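Xylose isomerase-like TIM barrel (Anabaena variabilis ATCC 29413, PDB 2QW5) binds D-xylose and a zinc ion in a TIM barrel and is probably a sugar or sugar-phosphate isomerase or epimerase. Local coordinates at residues P184-E189 against S217-L222; D116-L121 against K176-A181; I282-P287 against R298-P303. All blocks are in the same frame, centred on the assembly; numbering follows the deposited sequence.

Contact 1: P184-E189 against S217-L222. With XLS (D-xylose), chain C.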
# COMPACT_ATOMS: atom_id res chain seq x y z
N PRO A 184 -22.27 -14.05 5.58
CA PRO A 184 -22.17 -12.60 5.70
C PRO A 184 -20.92 -12.35 6.53
O PRO A 184 -20.74 -13.01 7.56
CB PRO A 184 -23.42 -12.20 6.48
CG PRO A 184 -24.29 -13.40 6.49
CD PRO A 184 -23.40 -14.57 6.37
N ILE A 185 -20.04 -11.48 6.05
CA ILE A 185 -18.75 -11.18 6.72
C ILE A 185 -18.66 -9.68 6.90
O ILE A 185 -19.01 -8.95 5.99
CB ILE A 185 -17.58 -11.72 5.87
CG1 ILE A 185 -17.52 -13.25 5.98
CG2 ILE A 185 -16.22 -11.13 6.30
CD1 ILE A 185 -16.54 -13.94 5.05
N THR A 186 -18.15 -9.23 8.03
CA THR A 186 -18.02 -7.83 8.36
C THR A 186 -17.33 -7.00 7.29
O THR A 186 -16.42 -7.49 6.60
CB THR A 186 -17.26 -7.60 9.70
OG1 THR A 186 -17.18 -6.19 9.96
CG2 THR A 186 -15.84 -8.18 9.71
N HIS A 187 -17.80 -5.76 7.14
CA HIS A 187 -17.18 -4.74 6.27
C HIS A 187 -15.67 -4.56 6.53
O HIS A 187 -14.94 -4.17 5.64
CB HIS A 187 -17.85 -3.38 6.48
CG HIS A 187 -17.59 -2.79 7.84
ND1 HIS A 187 -16.60 -1.85 8.07
CD2 HIS A 187 -18.13 -3.06 9.05
CE1 HIS A 187 -16.58 -1.55 9.35
NE2 HIS A 187 -17.50 -2.27 9.97
N TRP A 188 -15.22 -4.81 7.77
CA TRP A 188 -13.80 -4.76 8.09
C TRP A 188 -12.97 -5.72 7.27
O TRP A 188 -11.79 -5.42 7.02
CB TRP A 188 -13.54 -4.98 9.57
CG TRP A 188 -13.78 -3.78 10.42
CD1 TRP A 188 -14.74 -3.64 11.35
CD2 TRP A 188 -13.04 -2.54 10.42
NE1 TRP A 188 -14.65 -2.41 11.94
CE2 TRP A 188 -13.60 -1.72 11.41
CE3 TRP A 188 -11.94 -2.07 9.70
CZ2 TRP A 188 -13.12 -0.42 11.67
CZ3 TRP A 188 -11.44 -0.79 10.00
CH2 TRP A 188 -12.05 0.02 10.96
N GLU A 189 -13.54 -6.88 6.89
CA GLU A 189 -12.84 -7.91 6.14
C GLU A 189 -13.14 -8.03 4.66
O GLU A 189 -12.30 -8.53 3.96
CB GLU A 189 -13.11 -9.28 6.74
CG GLU A 189 -12.68 -9.46 8.18
CD GLU A 189 -13.02 -10.84 8.69
OE1 GLU A 189 -12.80 -11.83 7.98
OE2 GLU A 189 -13.44 -10.93 9.84
N SER A 217 -21.70 -15.38 14.74
CA SER A 217 -22.02 -14.36 15.74
C SER A 217 -21.12 -13.12 15.70
O SER A 217 -21.61 -12.01 15.91
CB SER A 217 -22.00 -14.97 17.15
OG SER A 217 -20.70 -15.48 17.48
N ALA A 218 -19.82 -13.30 15.41
CA ALA A 218 -18.87 -12.16 15.27
C ALA A 218 -19.31 -11.21 14.15
O ALA A 218 -19.39 -9.99 14.37
CB ALA A 218 -17.45 -12.64 15.00
N HIS A 219 -19.65 -11.77 12.99
CA HIS A 219 -20.15 -10.96 11.84
C HIS A 219 -21.52 -10.37 12.09
O HIS A 219 -21.75 -9.20 11.68
CB HIS A 219 -20.11 -11.71 10.52
CG HIS A 219 -18.76 -12.23 10.18
ND1 HIS A 219 -17.63 -11.45 10.23
CD2 HIS A 219 -18.36 -13.46 9.77
CE1 HIS A 219 -16.58 -12.20 9.91
NE2 HIS A 219 -17.01 -13.40 9.58
N GLU A 220 -22.39 -11.10 12.79
CA GLU A 220 -23.75 -10.58 13.11
C GLU A 220 -23.68 -9.36 14.04
O GLU A 220 -24.30 -8.33 13.78
CB GLU A 220 -24.64 -11.67 13.71
CG GLU A 220 -26.09 -11.22 14.03
CD GLU A 220 -26.80 -10.66 12.82
OE1 GLU A 220 -26.57 -11.19 11.72
OE2 GLU A 220 -27.60 -9.71 12.98
N ILE A 221 -22.85 -9.46 15.07
CA ILE A 221 -22.68 -8.38 16.02
C ILE A 221 -22.01 -7.16 15.39
O ILE A 221 -22.48 -6.04 15.63
CB ILE A 221 -21.87 -8.83 17.23
CG1 ILE A 221 -22.68 -9.76 18.15
CG2 ILE A 221 -21.49 -7.58 18.13
CD1 ILE A 221 -23.93 -10.59 17.56
N LEU A 222 -20.93 -7.37 14.61
CA LEU A 222 -20.20 -6.24 14.00
C LEU A 222 -21.01 -5.44 13.00
O LEU A 222 -20.83 -4.23 12.94
CB LEU A 222 -18.86 -6.65 13.35
CG LEU A 222 -17.63 -6.51 14.28
CD1 LEU A 222 -17.82 -7.28 15.59
CD2 LEU A 222 -16.28 -6.86 13.57
C1 XLS C . -13.28 -15.26 7.71
C2 XLS C . -13.47 -16.01 6.40
C3 XLS C . -12.14 -16.22 5.59
C4 XLS C . -12.04 -17.55 4.88
O1 XLS C . -14.21 -14.33 8.28
O2 XLS C . -14.21 -17.22 6.59
O3 XLS C . -10.89 -16.09 6.27
O4 XLS C . -13.22 -17.75 4.14
O HOH W 1 -18.15 -3.14 12.48

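Contact 2: D116-L121 against K176-A181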
# COMPACT_ATOMS: atom_id res chain seq x y z
N ASP A 116 -16.60 -31.23 -4.37
CA ASP A 116 -16.07 -32.61 -4.44
C ASP A 116 -15.15 -32.96 -3.29
O ASP A 116 -15.26 -34.04 -2.72
CB ASP A 116 -15.28 -32.87 -5.73
CG ASP A 116 -16.15 -32.86 -6.99
OD1 ASP A 116 -17.39 -32.96 -6.89
OD2 ASP A 116 -15.56 -32.81 -8.09
N ILE A 117 -14.25 -32.04 -2.96
CA ILE A 117 -13.33 -32.22 -1.80
C ILE A 117 -14.11 -32.34 -0.47
O ILE A 117 -13.78 -33.14 0.41
CB ILE A 117 -12.33 -31.00 -1.74
CG1 ILE A 117 -11.34 -31.06 -2.91
CG2 ILE A 117 -11.66 -30.85 -0.37
CD1 ILE A 117 -10.48 -29.80 -3.02
N THR A 118 -15.14 -31.50 -0.31
CA THR A 118 -16.00 -31.52 0.89
C THR A 118 -16.59 -32.91 1.06
O THR A 118 -16.42 -33.51 2.12
CB THR A 118 -17.12 -30.44 0.84
OG1 THR A 118 -16.49 -29.18 0.71
CG2 THR A 118 -17.98 -30.45 2.14
N ALA A 119 -17.17 -33.43 -0.01
CA ALA A 119 -17.77 -34.77 -0.03
C ALA A 119 -16.72 -35.85 0.25
O ALA A 119 -16.98 -36.75 1.07
CB ALA A 119 -18.48 -35.01 -1.37
N ALA A 120 -15.53 -35.75 -0.36
CA ALA A 120 -14.43 -36.74 -0.15
C ALA A 120 -13.99 -36.79 1.29
O ALA A 120 -13.55 -37.83 1.77
CB ALA A 120 -13.21 -36.47 -1.10
N LEU A 121 -14.12 -35.65 1.99
CA LEU A 121 -13.88 -35.57 3.44
C LEU A 121 -15.08 -36.03 4.28
O LEU A 121 -15.07 -35.87 5.50
CB LEU A 121 -13.46 -34.13 3.84
CG LEU A 121 -12.09 -33.63 3.36
CD1 LEU A 121 -11.91 -32.15 3.54
CD2 LEU A 121 -11.01 -34.35 4.13
N LYS A 176 -24.34 -34.09 -4.72
CA LYS A 176 -23.24 -34.45 -3.83
C LYS A 176 -23.58 -34.51 -2.33
O LYS A 176 -22.73 -34.94 -1.52
CB LYS A 176 -22.08 -33.43 -4.02
CG LYS A 176 -21.54 -33.36 -5.45
CD LYS A 176 -20.82 -34.65 -5.91
CE LYS A 176 -19.54 -34.94 -5.10
NZ LYS A 176 -18.64 -35.85 -5.81
N LYS A 177 -24.79 -34.11 -1.95
CA LYS A 177 -25.24 -34.03 -0.55
C LYS A 177 -24.38 -33.07 0.35
O LYS A 177 -24.09 -33.36 1.51
CB LYS A 177 -25.38 -35.43 0.04
CG LYS A 177 -26.32 -36.33 -0.76
CD LYS A 177 -26.49 -37.71 -0.15
CE LYS A 177 -27.88 -38.25 -0.43
NZ LYS A 177 -28.34 -38.14 -1.83
N VAL A 178 -24.00 -31.93 -0.24
CA VAL A 178 -23.24 -30.89 0.46
C VAL A 178 -24.10 -29.65 0.50
O VAL A 178 -24.53 -29.14 -0.56
CB VAL A 178 -21.92 -30.57 -0.29
CG1 VAL A 178 -21.25 -29.30 0.29
CG2 VAL A 178 -21.00 -31.83 -0.32
N LYS A 179 -24.44 -29.19 1.69
CA LYS A 179 -25.24 -27.95 1.80
C LYS A 179 -24.24 -26.82 1.61
O LYS A 179 -23.14 -26.91 2.15
CB LYS A 179 -25.90 -27.83 3.17
CG LYS A 179 -26.94 -28.88 3.53
CD LYS A 179 -28.20 -28.72 2.77
CE LYS A 179 -29.24 -29.71 3.31
NZ LYS A 179 -30.30 -29.89 2.29
N LEU A 180 -24.62 -25.77 0.88
CA LEU A 180 -23.74 -24.61 0.65
C LEU A 180 -24.16 -23.49 1.62
O LEU A 180 -25.27 -23.01 1.50
CB LEU A 180 -23.83 -24.13 -0.81
CG LEU A 180 -23.32 -25.11 -1.90
CD1 LEU A 180 -23.76 -24.66 -3.28
CD2 LEU A 180 -21.79 -25.27 -1.83
N ALA A 181 -23.28 -23.08 2.54
CA ALA A 181 -23.59 -22.05 3.57
C ALA A 181 -22.78 -20.80 3.33
O ALA A 181 -21.64 -20.72 3.76
CB ALA A 181 -23.35 -22.61 4.96
O HOH W 2 -16.32 -35.98 -4.25

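Contact 3: I282-P287 against R298-P303. With XLS (D-xylose), chain C.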
# COMPACT_ATOMS: atom_id res chain seq x y z
N ILE A 282 -12.38 -19.68 16.12
CA ILE A 282 -11.39 -18.83 16.73
C ILE A 282 -10.21 -18.72 15.73
O ILE A 282 -9.64 -19.74 15.29
CB ILE A 282 -10.93 -19.42 18.11
CG1 ILE A 282 -12.12 -19.40 19.11
CG2 ILE A 282 -9.72 -18.62 18.68
CD1 ILE A 282 -11.79 -20.02 20.47
N PHE A 283 -9.85 -17.47 15.41
CA PHE A 283 -8.77 -17.13 14.50
C PHE A 283 -7.54 -16.88 15.37
O PHE A 283 -7.43 -15.86 16.01
CB PHE A 283 -9.12 -15.89 13.68
CG PHE A 283 -10.13 -16.15 12.62
CD1 PHE A 283 -11.46 -16.32 12.95
CD2 PHE A 283 -9.75 -16.26 11.30
CE1 PHE A 283 -12.43 -16.56 11.96
CE2 PHE A 283 -10.74 -16.49 10.29
CZ PHE A 283 -12.06 -16.65 10.66
N ASN A 284 -6.63 -17.84 15.43
CA ASN A 284 -5.43 -17.64 16.24
C ASN A 284 -4.52 -16.57 15.58
O ASN A 284 -4.62 -16.30 14.39
CB ASN A 284 -4.74 -18.99 16.46
CG ASN A 284 -3.73 -18.96 17.57
OD1 ASN A 284 -3.64 -17.97 18.30
ND2 ASN A 284 -2.96 -20.06 17.73
N ALA A 285 -3.68 -15.90 16.37
CA ALA A 285 -2.72 -14.91 15.82
C ALA A 285 -1.55 -15.66 15.13
O ALA A 285 -0.43 -15.73 15.63
CB ALA A 285 -2.25 -13.92 16.90
N ILE A 286 -1.87 -16.26 13.97
CA ILE A 286 -0.93 -17.00 13.15
C ILE A 286 -0.61 -16.07 12.00
O ILE A 286 -1.45 -15.19 11.66
CB ILE A 286 -1.46 -18.41 12.62
CG1 ILE A 286 -2.78 -18.28 11.84
CG2 ILE A 286 -1.58 -19.39 13.79
CD1 ILE A 286 -3.24 -19.57 11.12
N PRO A 287 0.55 -16.27 11.34
CA PRO A 287 0.92 -15.38 10.22
C PRO A 287 -0.18 -15.10 9.18
O PRO A 287 -0.29 -13.96 8.72
CB PRO A 287 2.11 -16.12 9.61
CG PRO A 287 2.78 -16.73 10.81
CD PRO A 287 1.61 -17.27 11.59
N ARG A 298 -1.92 -11.21 21.81
CA ARG A 298 -0.93 -12.27 21.79
C ARG A 298 -1.50 -13.59 21.24
O ARG A 298 -2.72 -13.88 21.36
CB ARG A 298 -0.37 -12.52 23.19
CG ARG A 298 0.41 -11.39 23.75
CD ARG A 298 1.05 -11.81 25.07
NE ARG A 298 1.76 -10.69 25.67
CZ ARG A 298 3.01 -10.30 25.38
NH1 ARG A 298 3.77 -10.92 24.47
NH2 ARG A 298 3.51 -9.24 26.01
N LYS A 299 -0.60 -14.37 20.64
CA LYS A 299 -0.91 -15.66 20.06
C LYS A 299 -1.23 -16.66 21.18
O LYS A 299 -0.63 -16.63 22.25
CB LYS A 299 0.29 -16.18 19.24
CG LYS A 299 0.06 -17.51 18.49
CD LYS A 299 1.27 -17.92 17.68
CE LYS A 299 0.97 -19.09 16.76
NZ LYS A 299 2.21 -19.56 16.04
N PHE A 300 -2.21 -17.53 20.90
CA PHE A 300 -2.49 -18.68 21.78
C PHE A 300 -1.51 -19.72 21.23
O PHE A 300 -1.78 -20.39 20.21
CB PHE A 300 -3.94 -19.17 21.70
CG PHE A 300 -4.94 -18.06 21.75
CD1 PHE A 300 -4.93 -17.14 22.78
CD2 PHE A 300 -5.95 -17.97 20.78
CE1 PHE A 300 -5.87 -16.14 22.88
CE2 PHE A 300 -6.92 -16.97 20.87
CZ PHE A 300 -6.86 -16.03 21.91
N TRP A 301 -0.35 -19.82 21.88
CA TRP A 301 0.74 -20.64 21.37
C TRP A 301 0.34 -22.09 21.18
O TRP A 301 -0.37 -22.66 22.00
CB TRP A 301 2.01 -20.51 22.20
CG TRP A 301 1.89 -20.87 23.61
CD1 TRP A 301 1.54 -20.04 24.61
CD2 TRP A 301 2.21 -22.13 24.22
NE1 TRP A 301 1.55 -20.71 25.80
CE2 TRP A 301 1.98 -21.99 25.60
CE3 TRP A 301 2.63 -23.37 23.73
CZ2 TRP A 301 2.16 -23.03 26.51
CZ3 TRP A 301 2.81 -24.43 24.64
CH2 TRP A 301 2.57 -24.24 26.02
N ILE A 302 0.81 -22.66 20.08
CA ILE A 302 0.44 -24.00 19.68
C ILE A 302 1.47 -24.99 20.25
O ILE A 302 2.62 -24.94 19.83
CB ILE A 302 0.33 -24.11 18.17
CG1 ILE A 302 -0.72 -23.12 17.64
CG2 ILE A 302 -0.10 -25.54 17.78
CD1 ILE A 302 -0.57 -22.79 16.12
N PRO A 303 1.05 -25.87 21.19
CA PRO A 303 2.00 -26.84 21.76
C PRO A 303 2.68 -27.70 20.70
O PRO A 303 2.01 -28.21 19.80
CB PRO A 303 1.12 -27.68 22.69
CG PRO A 303 0.06 -26.75 23.11
CD PRO A 303 -0.28 -26.06 21.81
C1 XLS C . -13.28 -15.26 7.71
C2 XLS C . -13.47 -16.01 6.40
C3 XLS C . -12.14 -16.22 5.59
C4 XLS C . -12.04 -17.55 4.88
O1 XLS C . -14.21 -14.33 8.28
O2 XLS C . -14.21 -17.22 6.59
O3 XLS C . -10.89 -16.09 6.27
O4 XLS C . -13.22 -17.75 4.14
O HOH W 3 -4.26 -15.22 19.81

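Contact 1: P184-E189 against S217-L222
With CG placed beside its own backbone N (chi1 -55°), the imidazole of H219 leans off the helix 217-223 onto the backbone of P184-E189, while E189, whose CG is likewise beside the backbone N, sends its carboxylate up to the edge of the same ring. One face of the imidazole is covered by I185: its CA stands over that face, 3.7 Å from the ring centroid, a CH-pi contact made by the main chain itself. The I185 side chain then runs alongside the histidine, CG1 coming within 3.6 Å of H219 NE2. At the other ring nitrogen, H219 ND1, the backbone N of T186 lies 3.2 Å away. The ring edge does the polar work: NE2 donates to O1 of D-xylose over 3.2 Å, in a rather bent bond (135°), and E189 OE2 lies near the ring plane, 3.4 Å from H219 CE1, with the carboxylate turned 61° against the ring. The other oxygen, E189 OE1, is 2.9 Å from xylose O1 and is held by a hydrogen bond to Y134. Further along, L222 CD2 rests 3.8 Å from T186 OG1. That hydroxyl accepts from W188 N in an ST turn and has D223 as a second partner. A water bridges H187 NE2 and L222 O, and the W188 ring stacks on W188 of a second subunit. H219 also touches E183, a zinc ligand, and R253, placing this contact at the sugar and metal site. In the barrel, the loop after strand 179-182 here meets the helix that follows the adjacent strand 211-216, and P184 packs on helix 196-203.

Contact 2: D116-L121 against K176-A181
The last turns of helix 101-120 approach the chain where it turns from helix 148-176 into strand 179-182, the CA atoms of A119 and K176 lying 6.7 Å apart, and K177 takes the positive phi of a Schellman motif between helix and strand. K176 bends at chi2 and chi3, folding its aliphatic part back over the end of helix 101-120. Its CE rests 3.9 Å from A119 CB, and NZ goes on to D116 OD1 at 3.3 Å, a salt bridge whose hydrogen bond is weak. That carboxylate oxygen is also hydrogen-bonded to Y172, one helical turn before K176, so two groups of the same helix reach for it. A water accepts from K176 NZ at 2.8 Å and donates to D116 O, tying the ammonium group to the main chain as well as to the carboxylate. Shortening this lysine to an alanine would remove the ammonium group, and D116 would probably lose its charged mate, the water its lysine donor and the A119 methyl its alkyl neighbour. The C-terminal turn of an outer helix of the TIM barrel thus packs against the helix-to-strand turn leading into strand 179-182. Beside the polar pair, V178 points both methyls at the helix: CG1 meets T118 CG2 at 3.9 Å, and CG2 faces A119 CB at 4.2 Å. With T118 CG2 anti to the backbone N, that methyl is presented to V178, while OG1 is hydrogen-bonded to T86 OG1 and R114 O. M126 of the adjoining strand 125-128 touches both T118 and V178.

Contact 3: I282-P287 against R298-P303
N284 reaches across to the backbone of F300, its CB leaving the chain with CG anti to the backbone N (chi1 -164°). CG itself lies 3.6 Å from F300 O. OD1 accepts from F300 N at 3.0 Å, the donor lying in the carbonyl plane on a lone pair. The same oxygen accepts a weak bond from A285 N and a further bond from a water that also donates to R298 O. ND2 donates to F300 O at 2.8 Å, with that acceptor 18° out of the amide plane, and is also bonded to M17 O. One amide thus pairs with both the N-H and the C=O of F300, which fixes its rotation, and it lies within 14° of parallel to the F300 ring. Around this pair, I282 CG2 meets F300 CE2 at 3.9 Å, and the extended K299 chain passes A285 O, its CG 3.4 Å from that carbonyl oxygen, before NZ forms a salt bridge with D306. I286 CG2 touches K299 CE at 3.9 Å. A second subunit adds D149, which accepts from K299 N. A285 centres an inverse gamma turn; two residues earlier, F283 CZ comes 3.5 Å from xylose C1. The arrangement is that of a beta-alpha loop at the C-terminal end of a TIM-barrel strand, here following strand 278-280, with F283 lining the sugar pocket.

In the fold
Contacts 1 and 3 both reach the D-xylose, contact 1 from a loop and a helix at the C-terminal ends of two strands, contact 3 from the loop after strand 278-280. Their centres are 20 Å and nearest atoms about 6 Å apart, without touching; H219 and E189 meet the O1 end of the sugar, F283 the adjoining C1. The zinc ion is about 4 Å from the H219 side chain but about 10 Å from that of I282. Both also meet the second subunit. Contact 2 stands apart: its centre is 25 Å from that of contact 1 and 28 Å from that of contact 3, and the T118 side chain is about 12 Å from the sugar. Strand 179-182 connects it to contact 1.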